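Aminotransferase (Neisseria meningitidis Z2491, PDB 3JTX) probably transfers amino groups between amino acids and 2-oxo acids, using a covalently bound pyridoxal phosphate cofactor. Local coordinates at residues Asp91-Pro96 against Gly259-Leu264. Sequence-based numbering, arbitrary orientation. Where two conformers were deposited one is given.
Sequences DNEILP and GDAELL
Leu264, Glu93 and Leu95 bury the most surface here. Leu264 reaches from the first turn of helix 261-274 over the start of strand 94-97. With CG anti to its own carbonyl carbon (chi1 -69°), the side chain is directed at that strand, where its two methyls touch different residues. CD1 lies against the peptide between Glu93 and Ile94, 3.3 Å from Glu93 O. CD2 meets CD1 of Leu95 at 4.0 Å. The two leucine side chains run past each other in opposite directions, and CD1 of Leu95 also touches the carbonyl O of Leu264. Val257 of the neighbouring strand packs on both leucines.

Glu93 O accepts the one direct hydrogen bond between the segments, from Gly259 N at 2.9 Å. The bond is slightly bent, with 154° at the hydrogen, and the donor sits 17° off the carbonyl plane. CB and CG of Glu93 rest against the carbonyl oxygen of Gly259, each 3.4 Å from Gly259 O. The Glu93 carboxylate has several partners. OE1 accepts from Asp89 N and pairs with Arg234, while OE2 takes a bond from a water that itself accepts from Ala261 N. This links the carboxylate to the first turn of the helix.

Ala261 sits beside Asn92. Its CA approaches Asn92 O at 3.3 Å in a CA-H...O contact. A second water donates to both Asn92 O and Ala261 O. Asp260 is the N-cap: OD1 accepts from Glu262 N, and more weakly from Leu263 N.

The contact joins an edge strand of the mixed seven-stranded sheet to the strand-to-helix turn after its antiparallel neighbour, 255-259. This sheet is the core of the large domain of fold-type I PLP-dependent aminotransferases.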
ATOM      1  N   ASP A  91       0.412  18.427 -12.719  1.00 18.03           N
ATOM      2  CA  ASP A  91       1.808  18.001 -12.960  1.00 18.58           C
ATOM      3  C   ASP A  91       2.677  17.903 -11.704  1.00 18.11           C
ATOM      4  O   ASP A  91       3.686  17.192 -11.734  1.00 18.35           O
ATOM      5  CB  ASP A  91       2.533  18.985 -13.903  1.00 19.96           C
ATOM      6  CG  ASP A  91       1.962  19.012 -15.316  1.00 22.39           C
ATOM      7  OD1 ASP A  91       1.423  17.991 -15.792  1.00 25.31           O
ATOM      8  OD2 ASP A  91       2.094  20.069 -15.971  1.00 27.34           O
ATOM      9  N   ASN A  92       2.354  18.625 -10.620  1.00 16.87           N
ATOM     10  CA  ASN A  92       3.248  18.567  -9.464  0.50 16.65           C
ATOM     11  C   ASN A  92       2.613  18.732  -8.083  1.00 16.45           C
ATOM     12  O   ASN A  92       3.305  18.552  -7.093  1.00 16.00           O
ATOM     13  CB  ASN A  92       4.448  19.513  -9.638  0.50 16.56           C
ATOM     14  CG  ASN A  92       4.054  20.975  -9.726  0.50 16.75           C
ATOM     15  OD1 ASN A  92       2.931  21.354  -9.425  0.50 15.83           O
ATOM     16  ND2 ASN A  92       5.002  21.808 -10.132  0.50 19.24           N
ATOM     17  N   GLU A  93       1.302  18.979  -8.013  1.00 15.87           N
ATOM     18  CA  GLU A  93       0.617  19.192  -6.724  1.00 15.80           C
ATOM     19  C   GLU A  93      -0.382  18.116  -6.329  1.00 15.67           C
ATOM     20  O   GLU A  93      -1.090  18.271  -5.333  1.00 15.30           O
ATOM     21  CB  GLU A  93      -0.085  20.551  -6.716  1.00 15.55           C
ATOM     22  CG  GLU A  93       0.876  21.728  -6.679  1.00 16.87           C
ATOM     23  CD  GLU A  93       0.184  23.070  -6.547  1.00 17.95           C
ATOM     24  OE1 GLU A  93      -0.685  23.382  -7.390  1.00 17.01           O
ATOM     25  OE2 GLU A  93       0.526  23.818  -5.596  1.00 17.40           O
ATOM     26  N   ILE A  94      -0.435  17.029  -7.095  1.00 15.73           N
ATOM     27  CA  ILE A  94      -1.386  15.948  -6.866  1.00 15.15           C
ATOM     28  C   ILE A  94      -0.719  14.576  -7.026  1.00 15.61           C
ATOM     29  O   ILE A  94      -0.061  14.317  -8.024  1.00 15.81           O
ATOM     30  CB  ILE A  94      -2.557  16.033  -7.870  1.00 15.64           C
ATOM     31  CG1 ILE A  94      -3.233  17.399  -7.778  1.00 16.02           C
ATOM     32  CG2 ILE A  94      -3.557  14.875  -7.641  1.00 15.80           C
ATOM     33  CD1 ILE A  94      -4.465  17.581  -8.647  1.00 15.96           C
ATOM     34  N   LEU A  95      -0.884  13.692  -6.044  1.00 15.60           N
ATOM     35  CA  LEU A  95      -0.529  12.261  -6.227  1.00 15.12           C
ATOM     36  C   LEU A  95      -1.740  11.391  -5.940  1.00 15.59           C
ATOM     37  O   LEU A  95      -2.424  11.586  -4.931  1.00 13.64           O
ATOM     38  CB  LEU A  95       0.613  11.814  -5.296  1.00 15.63           C
ATOM     39  CG  LEU A  95       2.011  12.388  -5.536  1.00 16.51           C
ATOM     40  CD1 LEU A  95       3.017  11.876  -4.444  1.00 16.00           C
ATOM     41  CD2 LEU A  95       2.488  12.069  -6.990  1.00 18.19           C
ATOM     42  N   PRO A  96      -2.007  10.408  -6.812  1.00 15.75           N
ATOM     43  CA  PRO A  96      -3.018   9.431  -6.402  1.00 15.66           C
ATOM     44  C   PRO A  96      -2.525   8.518  -5.274  1.00 15.47           C
ATOM     45  O   PRO A  96      -1.319   8.203  -5.182  1.00 15.15           O
ATOM     46  CB  PRO A  96      -3.266   8.628  -7.681  1.00 15.64           C
ATOM     47  CG  PRO A  96      -2.023   8.780  -8.485  1.00 17.25           C
ATOM     48  CD  PRO A  96      -1.338  10.043  -8.073  1.00 16.05           C
ATOM     49  N   GLY A 259      -1.327  19.370  -2.687  1.00 15.14           N
ATOM     50  CA  GLY A 259      -0.733  20.481  -1.960  1.00 14.97           C
ATOM     51  C   GLY A 259       0.721  20.678  -2.343  1.00 14.60           C
ATOM     52  O   GLY A 259       1.089  20.504  -3.511  1.00 15.23           O
ATOM     53  N   ASP A 260       1.532  21.024  -1.346  1.00 14.48           N
ATOM     54  CA  ASP A 260       2.926  21.452  -1.504  1.00 14.26           C
ATOM     55  C   ASP A 260       3.692  20.533  -2.450  1.00 14.35           C
ATOM     56  O   ASP A 260       3.959  19.367  -2.121  1.00 13.10           O
ATOM     57  CB  ASP A 260       3.583  21.460  -0.111  1.00 14.95           C
ATOM     58  CG  ASP A 260       4.981  22.037  -0.107  1.00 15.96           C
ATOM     59  OD1 ASP A 260       5.675  21.934  -1.133  1.00 17.74           O
ATOM     60  OD2 ASP A 260       5.395  22.563   0.955  1.00 15.35           O
ATOM     61  N   ALA A 261       4.043  21.061  -3.629  1.00 14.23           N
ATOM     62  CA  ALA A 261       4.794  20.310  -4.661  1.00 14.12           C
ATOM     63  C   ALA A 261       6.121  19.732  -4.185  1.00 14.68           C
ATOM     64  O   ALA A 261       6.529  18.658  -4.644  1.00 13.84           O
ATOM     65  CB  ALA A 261       5.044  21.197  -5.915  1.00 14.65           C
ATOM     66  N   GLU A 262       6.812  20.445  -3.298  1.00 15.32           N
ATOM     67  CA  GLU A 262       8.112  19.984  -2.792  1.00 16.62           C
ATOM     68  C   GLU A 262       7.939  18.779  -1.871  1.00 16.79           C
ATOM     69  O   GLU A 262       8.686  17.800  -1.962  1.00 16.19           O
ATOM     70  CB  GLU A 262       8.855  21.115  -2.077  1.00 17.05           C
ATOM     71  CG  GLU A 262      10.238  20.712  -1.549  1.00 19.57           C
ATOM     72  N   LEU A 263       6.942  18.839  -0.996  1.00 17.15           N
ATOM     73  CA  LEU A 263       6.588  17.667  -0.171  1.00 17.40           C
ATOM     74  C   LEU A 263       6.231  16.449  -1.030  1.00 16.97           C
ATOM     75  O   LEU A 263       6.638  15.326  -0.744  1.00 16.09           O
ATOM     76  CB  LEU A 263       5.413  17.987   0.773  1.00 17.59           C
ATOM     77  CG  LEU A 263       5.714  18.985   1.916  1.00 18.57           C
ATOM     78  CD1 LEU A 263       4.487  19.086   2.841  1.00 16.56           C
ATOM     79  CD2 LEU A 263       6.994  18.617   2.697  1.00 18.74           C
ATOM     80  N   LEU A 264       5.466  16.670  -2.085  1.00 16.70           N
ATOM     81  CA  LEU A 264       5.008  15.562  -2.901  1.00 16.19           C
ATOM     82  C   LEU A 264       6.121  14.973  -3.745  1.00 16.53           C
ATOM     83  O   LEU A 264       6.100  13.774  -4.038  1.00 15.64           O
ATOM     84  CB  LEU A 264       3.839  16.003  -3.764  1.00 16.13           C
ATOM     85  CG  LEU A 264       2.561  16.285  -2.966  1.00 16.86           C
ATOM     86  CD1 LEU A 264       1.456  16.755  -3.885  1.00 15.71           C
ATOM     87  CD2 LEU A 264       2.085  15.063  -2.196  1.00 13.90           C
TER
HETATM   88  O   HOH W   1       5.805  17.501  -6.916  1.00 14.54           O
HETATM   89  O   HOH W   2       2.896  23.648  -4.372  1.00 17.48           O